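Local atomic coordinates of complement C1r subcomponent (Homo sapiens, PDB entry 6F1D), a protein that is a serine protease that cleaves and activates C1s in the complement C1 complex, and binds calcium through a CUB domain. Residues 51-56 against 98-103; 22-27 against 61-66. One frame throughout, in Å; residues are numbered along the deposited sequence.

Contact 1: 51-56 against 98-103; sequences DIEDHP and FTDESG. Unlike the reference sequence in segment 51-56: E53 (reference Asp), P56 (reference Gln). With CA (calcium ion), chain B.
E53 and G103 come closest in the backbone, CA atoms 7.2 Å apart, both in loops, one after strand 40-46, the other after strand 92-98. A calcium ion joins the two segments. E53, an aspartate in the reference sequence, reaches it with a stretched side chain: CG is anti to the backbone N (chi1 179°), the chain runs on extended, and OE2 binds the ion at 2.3 Å. From the other loop come D100 OD1, at 2.4 Å from the calcium ion, and the backbone O of S102, at 2.5 Å from it. The three oxygens are all acceptors. E53 OE2 lies 3.2 Å from S102 O, a closeness that the charge of the metal probably offsets. A weak hydrogen bond runs from S102 N to D100 OD1 within the second loop. Behind the first shell sits water 1. It donates to E53 OE1 at 2.9 Å and to D100 OD2, and pairs with S102 OG, so the second oxygens of both carboxylates are tied together. Water 2 binds the ion and donates to D100 O. G103 CA comes to 4.5 Å from E53 OE1. D63 is the fourth protein ligand residue, and water 2 and water 3 complete the shell. Acidic side chains from separate loops, closed by a backbone carbonyl, form the calcium site of calcium-binding CUB domains.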
ATOM      1  N   ASP A  51       9.594  -0.550   4.900  1.00 20.05           N
ATOM      2  CA  ASP A  51      10.490   0.566   5.213  1.00 18.73           C
ATOM      3  C   ASP A  51      10.054   1.766   4.371  1.00 24.87           C
ATOM      4  O   ASP A  51      10.365   1.833   3.178  1.00 17.30           O
ATOM      5  CB  ASP A  51      11.950   0.170   4.968  1.00 24.63           C
ATOM      6  CG  ASP A  51      12.910   1.334   5.120  1.00 36.88           C
ATOM      7  OD1 ASP A  51      12.571   2.282   5.885  1.00 42.46           O
ATOM      8  OD2 ASP A  51      14.005   1.294   4.488  1.00 40.55           O
ATOM      9  N   ILE A  52       9.286   2.659   4.984  1.00 16.92           N
ATOM     10  CA  ILE A  52       8.893   3.916   4.353  1.00 16.77           C
ATOM     11  C   ILE A  52       9.500   5.012   5.212  1.00 29.43           C
ATOM     12  O   ILE A  52       9.375   4.972   6.443  1.00 20.54           O
ATOM     13  CB  ILE A  52       7.367   4.056   4.260  1.00 14.95           C
ATOM     14  CG1 ILE A  52       6.772   2.920   3.404  1.00 16.53           C
ATOM     15  CG2 ILE A  52       6.941   5.471   3.721  1.00 15.68           C
ATOM     16  CD1 ILE A  52       5.271   2.989   3.258  1.00 21.78           C
ATOM     17  N   GLU A  53      10.152   5.976   4.571  1.00 17.54           N
ATOM     18  CA  GLU A  53      10.911   6.979   5.310  1.00 20.94           C
ATOM     19  C   GLU A  53       9.992   7.701   6.305  1.00 20.84           C
ATOM     20  O   GLU A  53       8.836   8.024   5.972  1.00 20.16           O
ATOM     21  CB  GLU A  53      11.542   7.958   4.296  1.00 20.02           C
ATOM     22  CG  GLU A  53      12.383   9.110   4.918  1.00 21.02           C
ATOM     23  CD  GLU A  53      12.792  10.150   3.879  1.00 27.31           C
ATOM     24  OE1 GLU A  53      13.764  10.900   4.116  1.00 25.21           O
ATOM     25  OE2 GLU A  53      12.129  10.248   2.830  1.00 27.14           O
ATOM     26  N   ASP A  54      10.465   7.905   7.535  1.00 20.67           N
ATOM     27  CA  ASP A  54       9.636   8.554   8.560  1.00 22.44           C
ATOM     28  C   ASP A  54      10.398   9.681   9.254  1.00 23.23           C
ATOM     29  O   ASP A  54      11.474  10.105   8.824  1.00 26.25           O
ATOM     30  CB  ASP A  54       9.107   7.554   9.608  1.00 26.62           C
ATOM     31  CG  ASP A  54      10.213   6.953  10.438  1.00 33.75           C
ATOM     32  OD1 ASP A  54      11.408   7.204  10.126  1.00 37.00           O
ATOM     33  OD2 ASP A  54       9.901   6.204  11.401  1.00 45.62           O
ATOM     34  N   HIS A  55       9.863  10.140  10.399  1.00 24.50           N
ATOM     35  CA  HIS A  55      10.368  11.310  11.134  1.00 26.59           C
ATOM     36  C   HIS A  55      10.136  11.065  12.617  1.00 28.48           C
ATOM     37  O   HIS A  55       9.098  10.498  12.981  1.00 33.03           O
ATOM     38  CB  HIS A  55       9.615  12.573  10.685  1.00 26.41           C
ATOM     39  CG  HIS A  55      10.137  13.844  11.271  1.00 28.65           C
ATOM     40  ND1 HIS A  55       9.890  14.212  12.572  1.00 34.00           N
ATOM     41  CD2 HIS A  55      10.895  14.831  10.736  1.00 31.35           C
ATOM     42  CE1 HIS A  55      10.483  15.366  12.821  1.00 38.33           C
ATOM     43  NE2 HIS A  55      11.099  15.764  11.723  1.00 34.33           N
ATOM     44  N   PRO A  56      11.057  11.478  13.487  1.00 34.11           N
ATOM     45  CA  PRO A  56      10.911  11.168  14.923  1.00 36.67           C
ATOM     46  C   PRO A  56       9.729  11.836  15.621  1.00 45.23           C
ATOM     47  O   PRO A  56       9.358  11.377  16.710  1.00 44.10           O
ATOM     48  CB  PRO A  56      12.228  11.663  15.530  1.00 39.02           C
ATOM     49  CG  PRO A  56      13.173  11.813  14.408  1.00 41.11           C
ATOM     50  CD  PRO A  56      12.345  12.114  13.177  1.00 40.30           C
ATOM     51  N   PHE A  98       2.691   8.157  -1.834  1.00 14.47           N
ATOM     52  CA  PHE A  98       3.297   9.439  -2.176  1.00 19.84           C
ATOM     53  C   PHE A  98       4.722   9.465  -1.651  1.00 20.72           C
ATOM     54  O   PHE A  98       4.952   9.102  -0.496  1.00 15.47           O
ATOM     55  CB  PHE A  98       2.561  10.598  -1.516  1.00 20.48           C
ATOM     56  CG  PHE A  98       1.106  10.718  -1.895  1.00 27.68           C
ATOM     57  CD1 PHE A  98       0.734  11.422  -3.027  1.00 34.37           C
ATOM     58  CD2 PHE A  98       0.110  10.179  -1.080  1.00 30.41           C
ATOM     59  CE1 PHE A  98      -0.603  11.568  -3.377  1.00 39.99           C
ATOM     60  CE2 PHE A  98      -1.248  10.323  -1.418  1.00 24.66           C
ATOM     61  CZ  PHE A  98      -1.596  11.018  -2.568  1.00 29.30           C
ATOM     62  N   THR A  99       5.666   9.914  -2.461  1.00 15.42           N
ATOM     63  CA  THR A  99       7.028  10.004  -1.961  1.00 23.85           C
ATOM     64  C   THR A  99       7.593  11.357  -2.321  1.00 18.63           C
ATOM     65  O   THR A  99       7.229  11.964  -3.343  1.00 22.73           O
ATOM     66  CB  THR A  99       7.945   8.903  -2.518  1.00 21.64           C
ATOM     67  OG1 THR A  99       8.101   9.086  -3.935  1.00 20.46           O
ATOM     68  CG2 THR A  99       7.320   7.528  -2.308  1.00 14.97           C
ATOM     69  N   ASP A 100       8.503  11.830  -1.496  1.00 19.69           N
ATOM     70  CA  ASP A 100       9.038  13.166  -1.699  1.00 20.17           C
ATOM     71  C   ASP A 100      10.334  13.081  -2.505  1.00 21.43           C
ATOM     72  O   ASP A 100      10.613  12.060  -3.128  1.00 23.40           O
ATOM     73  CB  ASP A 100       9.253  13.863  -0.356  1.00 22.08           C
ATOM     74  CG  ASP A 100      10.395  13.230   0.479  1.00 27.47           C
ATOM     75  OD1 ASP A 100      10.987  12.195   0.073  1.00 20.54           O
ATOM     76  OD2 ASP A 100      10.685  13.781   1.579  1.00 29.42           O
ATOM     77  N   GLU A 101      11.179  14.116  -2.433  1.00 23.30           N
ATOM     78  CA  GLU A 101      12.274  14.260  -3.384  1.00 25.69           C
ATOM     79  C   GLU A 101      13.527  13.443  -3.045  1.00 34.95           C
ATOM     80  O   GLU A 101      14.421  13.386  -3.891  1.00 33.48           O
ATOM     81  CB  GLU A 101      12.660  15.748  -3.510  1.00 35.97           C
ATOM     82  CG  GLU A 101      13.210  16.368  -2.215  1.00 42.71           C
ATOM     83  CD  GLU A 101      13.446  17.893  -2.308  1.00 70.27           C
ATOM     84  OE1 GLU A 101      12.523  18.641  -2.729  1.00 79.12           O
ATOM     85  OE2 GLU A 101      14.567  18.343  -1.961  1.00 71.25           O
ATOM     86  N   SER A 102      13.645  12.826  -1.854  1.00 28.86           N
ATOM     87  CA  SER A 102      14.927  12.206  -1.505  1.00 34.84           C
ATOM     88  C   SER A 102      14.745  11.045  -0.529  1.00 34.23           C
ATOM     89  O   SER A 102      13.670  10.844   0.060  1.00 26.41           O
ATOM     90  CB  SER A 102      15.871  13.222  -0.878  1.00 33.86           C
ATOM     91  OG  SER A 102      15.344  13.578   0.410  1.00 29.39           O
ATOM     92  N   GLY A 103      15.838  10.308  -0.341  1.00 33.09           N
ATOM     93  CA  GLY A 103      15.933   9.217   0.605  1.00 29.67           C
ATOM     94  C   GLY A 103      16.018   7.860  -0.094  1.00 37.16           C
ATOM     95  O   GLY A 103      15.629   7.691  -1.256  1.00 35.13           O
TER
HETATM   96 CA    CA B 300      11.444   9.957   0.625  1.00 21.35          CA
HETATM   97  O   HOH W   1      13.559  13.501   2.913  1.00 34.17           O
HETATM   98  O   HOH W   2      11.178   9.607  -1.655  1.00 19.31           O
HETATM   99  O   HOH W   3      12.738   7.777   0.479  1.00 19.73           O

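Contact 2: 22-27 against 61-66. With CA (calcium ion), chain B.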
ATOM      1  N   ARG A  22      14.503  -2.858  -3.116  1.00 23.84           N
ATOM      2  CA  ARG A  22      15.470  -1.788  -3.273  1.00 25.30           C
ATOM      3  C   ARG A  22      14.703  -0.461  -3.207  1.00 34.53           C
ATOM      4  O   ARG A  22      13.469  -0.438  -3.129  1.00 37.39           O
ATOM      5  CB  ARG A  22      16.260  -1.956  -4.573  1.00 23.29           C
ATOM      6  CG  ARG A  22      16.717  -3.379  -4.832  1.00 24.53           C
ATOM      7  CD  ARG A  22      17.544  -3.502  -6.067  1.00 31.78           C
ATOM      8  NE  ARG A  22      16.789  -3.166  -7.273  1.00 34.50           N
ATOM      9  CZ  ARG A  22      15.845  -3.937  -7.803  1.00 44.67           C
ATOM     10  NH1 ARG A  22      15.513  -5.090  -7.234  1.00 44.89           N
ATOM     11  NH2 ARG A  22      15.213  -3.540  -8.896  1.00 37.72           N
ATOM     12  N   SER A  23      15.433   0.650  -3.184  1.00 28.79           N
ATOM     13  CA  SER A  23      14.836   1.956  -2.901  1.00 19.24           C
ATOM     14  C   SER A  23      13.714   2.305  -3.870  1.00 20.17           C
ATOM     15  O   SER A  23      13.936   2.329  -5.091  1.00 21.92           O
ATOM     16  CB  SER A  23      15.892   3.054  -3.039  1.00 26.64           C
ATOM     17  OG  SER A  23      17.096   2.686  -2.447  1.00 43.53           O
ATOM     18  N   TYR A  24      12.574   2.742  -3.344  1.00 18.77           N
ATOM     19  CA  TYR A  24      11.567   3.292  -4.256  1.00 15.00           C
ATOM     20  C   TYR A  24      11.973   4.684  -4.764  1.00 16.27           C
ATOM     21  O   TYR A  24      12.730   5.411  -4.116  1.00 18.71           O
ATOM     22  CB  TYR A  24      10.190   3.316  -3.618  1.00 20.45           C
ATOM     23  CG  TYR A  24      10.133   3.963  -2.273  1.00 16.94           C
ATOM     24  CD1 TYR A  24      10.085   5.335  -2.166  1.00 18.29           C
ATOM     25  CD2 TYR A  24      10.121   3.181  -1.116  1.00 13.11           C
ATOM     26  CE1 TYR A  24      10.032   5.970  -0.931  1.00 17.16           C
ATOM     27  CE2 TYR A  24      10.059   3.794   0.149  1.00 17.00           C
ATOM     28  CZ  TYR A  24      10.024   5.193   0.216  1.00 21.78           C
ATOM     29  OH  TYR A  24       9.919   5.842   1.430  1.00 18.65           O
ATOM     30  N   PRO A  25      11.536   5.049  -5.966  1.00 20.15           N
ATOM     31  CA  PRO A  25      11.936   6.337  -6.576  1.00 18.01           C
ATOM     32  C   PRO A  25      11.300   7.522  -5.860  1.00 20.26           C
ATOM     33  O   PRO A  25      10.272   7.370  -5.192  1.00 19.03           O
ATOM     34  CB  PRO A  25      11.397   6.219  -8.014  1.00 22.46           C
ATOM     35  CG  PRO A  25      10.897   4.832  -8.154  1.00 28.58           C
ATOM     36  CD  PRO A  25      10.601   4.309  -6.813  1.00 21.15           C
ATOM     37  N   PRO A  26      11.828   8.731  -6.034  1.00 23.50           N
ATOM     38  CA  PRO A  26      11.213   9.906  -5.424  1.00 22.39           C
ATOM     39  C   PRO A  26      10.105  10.494  -6.291  1.00 20.70           C
ATOM     40  O   PRO A  26       9.907  10.107  -7.439  1.00 24.86           O
ATOM     41  CB  PRO A  26      12.400  10.880  -5.325  1.00 26.65           C
ATOM     42  CG  PRO A  26      13.194  10.579  -6.541  1.00 30.46           C
ATOM     43  CD  PRO A  26      13.068   9.093  -6.760  1.00 28.58           C
ATOM     44  N   ASP A  27       9.354  11.427  -5.682  1.00 19.96           N
ATOM     45  CA  ASP A  27       8.355  12.259  -6.340  1.00 23.06           C
ATOM     46  C   ASP A  27       7.234  11.443  -6.967  1.00 22.99           C
ATOM     47  O   ASP A  27       6.639  11.851  -7.963  1.00 32.89           O
ATOM     48  CB  ASP A  27       9.020  13.189  -7.354  1.00 28.56           C
ATOM     49  CG  ASP A  27       9.979  14.155  -6.685  1.00 46.57           C
ATOM     50  OD1 ASP A  27       9.583  14.757  -5.653  1.00 52.86           O
ATOM     51  OD2 ASP A  27      11.131  14.294  -7.158  1.00 62.38           O
ATOM     52  N   PRO A  61       5.690  12.848   7.565  1.00 21.34           N
ATOM     53  CA  PRO A  61       5.807  14.099   6.802  1.00 23.60           C
ATOM     54  C   PRO A  61       6.453  13.923   5.448  1.00 27.11           C
ATOM     55  O   PRO A  61       6.317  14.803   4.594  1.00 25.93           O
ATOM     56  CB  PRO A  61       6.694  14.971   7.707  1.00 28.22           C
ATOM     57  CG  PRO A  61       7.637  13.961   8.320  1.00 26.08           C
ATOM     58  CD  PRO A  61       6.775  12.697   8.538  1.00 22.53           C
ATOM     59  N   TYR A  62       7.124  12.812   5.197  1.00 19.88           N
ATOM     60  CA  TYR A  62       7.955  12.735   3.995  1.00 19.55           C
ATOM     61  C   TYR A  62       7.248  11.933   2.923  1.00 19.21           C
ATOM     62  O   TYR A  62       6.862  12.465   1.879  1.00 18.01           O
ATOM     63  CB  TYR A  62       9.295  12.090   4.342  1.00 25.99           C
ATOM     64  CG  TYR A  62      10.158  12.914   5.289  1.00 24.60           C
ATOM     65  CD1 TYR A  62      10.775  12.324   6.390  1.00 22.58           C
ATOM     66  CD2 TYR A  62      10.361  14.289   5.081  1.00 32.36           C
ATOM     67  CE1 TYR A  62      11.555  13.047   7.236  1.00 24.53           C
ATOM     68  CE2 TYR A  62      11.148  15.014   5.939  1.00 29.37           C
ATOM     69  CZ  TYR A  62      11.757  14.373   7.006  1.00 26.01           C
ATOM     70  OH  TYR A  62      12.537  15.097   7.864  1.00 27.97           O
ATOM     71  N   ASP A  63       7.094  10.645   3.170  1.00 16.94           N
ATOM     72  CA  ASP A  63       6.489   9.707   2.237  1.00 19.75           C
ATOM     73  C   ASP A  63       5.311   9.098   2.968  1.00 18.67           C
ATOM     74  O   ASP A  63       5.358   8.995   4.193  1.00 16.15           O
ATOM     75  CB  ASP A  63       7.460   8.559   1.815  1.00 15.34           C
ATOM     76  CG  ASP A  63       8.788   9.062   1.293  1.00 18.13           C
ATOM     77  OD1 ASP A  63       8.876  10.219   0.835  1.00 18.46           O
ATOM     78  OD2 ASP A  63       9.776   8.295   1.354  1.00 16.80           O
ATOM     79  N   GLN A  64       4.258   8.697   2.234  1.00 16.91           N
ATOM     80  CA  GLN A  64       3.072   8.161   2.907  1.00 19.66           C
ATOM     81  C   GLN A  64       2.498   7.027   2.096  1.00 13.35           C
ATOM     82  O   GLN A  64       2.376   7.158   0.873  1.00 19.12           O
ATOM     83  CB  GLN A  64       1.949   9.207   3.073  1.00 18.30           C
ATOM     84  CG  GLN A  64       2.355  10.478   3.803  1.00 20.55           C
ATOM     85  CD  GLN A  64       3.083  11.507   2.907  1.00 22.87           C
ATOM     86  OE1 GLN A  64       2.822  11.602   1.716  1.00 23.29           O
ATOM     87  NE2 GLN A  64       3.954  12.322   3.521  1.00 20.72           N
ATOM     88  N   LEU A  65       2.047   5.970   2.774  1.00 16.95           N
ATOM     89  CA  LEU A  65       1.177   4.958   2.157  1.00 15.61           C
ATOM     90  C   LEU A  65      -0.223   5.090   2.774  1.00 17.45           C
ATOM     91  O   LEU A  65      -0.387   4.938   3.985  1.00 19.08           O
ATOM     92  CB  LEU A  65       1.733   3.549   2.380  1.00 16.55           C
ATOM     93  CG  LEU A  65       0.839   2.450   1.773  1.00 18.15           C
ATOM     94  CD1 LEU A  65       0.768   2.713   0.251  1.00 16.50           C
ATOM     95  CD2 LEU A  65       1.473   1.061   2.038  1.00 22.31           C
ATOM     96  N   GLN A  66      -1.222   5.423   1.963  1.00 16.94           N
ATOM     97  CA  GLN A  66      -2.578   5.633   2.454  1.00 15.81           C
ATOM     98  C   GLN A  66      -3.453   4.531   1.883  1.00 17.97           C
ATOM     99  O   GLN A  66      -3.290   4.157   0.721  1.00 19.07           O
ATOM    100  CB  GLN A  66      -3.119   6.989   2.016  1.00 19.46           C
ATOM    101  CG  GLN A  66      -2.171   8.114   2.212  1.00 30.39           C
ATOM    102  CD  GLN A  66      -2.819   9.419   1.891  1.00 40.02           C
ATOM    103  OE1 GLN A  66      -3.786   9.476   1.105  1.00 33.25           O
ATOM    104  NE2 GLN A  66      -2.305  10.488   2.480  1.00 36.09           N
TER
HETATM  105 CA    CA B 300      11.444   9.957   0.625  1.00 21.35          CA
HETATM  106  O   HOH W   2      11.178   9.607  -1.655  1.00 19.31           O
HETATM  107  O   HOH W   3      12.738   7.777   0.479  1.00 19.73           O
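Y24 and D63 meet because each first torsion turns its side chain into the space between the loops. In Y24, chi1 of 51° sets CG between the backbone N and the carbonyl carbon. In D63, chi1 of -53° sets CG anti to the carbonyl carbon. The two side chains approach from opposite directions. Y24 OH donates a very short hydrogen bond, 2.5 Å, to D63 OD2. D63 OD2 lies at the ring edge, in its plane, 3.3 Å from Y24 CE1. The carboxylate itself is turned by 75° from the ring. D63 grips the calcium ion with both oxygens, OD1 at 2.6 Å and OD2 at 2.5 Å from the metal. Such a bidentate aspartate, braced by a tyrosine hydroxyl, belongs to the calcium site of the CUB fold, at one end of its beta-sandwich. OD2 thus serves tyrosine and metal together, and the metal probably polarises the carboxylate. Y24 OH also receives the backbone N-H of E53, another ligand residue, so the hydroxyl links two ligand residues. The Y24 ring packs edge-to-face with F97 of strand 92-98. D63 itself directly precedes strand 64-69.

From the N terminus, segment 22-27 comes first, in the loop between strands 13-16 and 29-35. Segment 51-56 follows, after strand 40-46, and then 61-66, where contact 2 closes its loop. Segment 98-103 comes last, at the end of strand 92-98, and closes contact 1. The segments alternate, so the two contacts cross rather than nest. Their centres lie about 5 Å apart, with the calcium ion, water 2 and water 3 common to both. They also touch directly: F98 O and Q64 N probably hydrogen-bond between neighbouring strands, as probably do D100 N and D63 OD1. They tie the loops after strands 13-16, 40-46 and 92-98 to the run-in of strand 64-69, at one domain end.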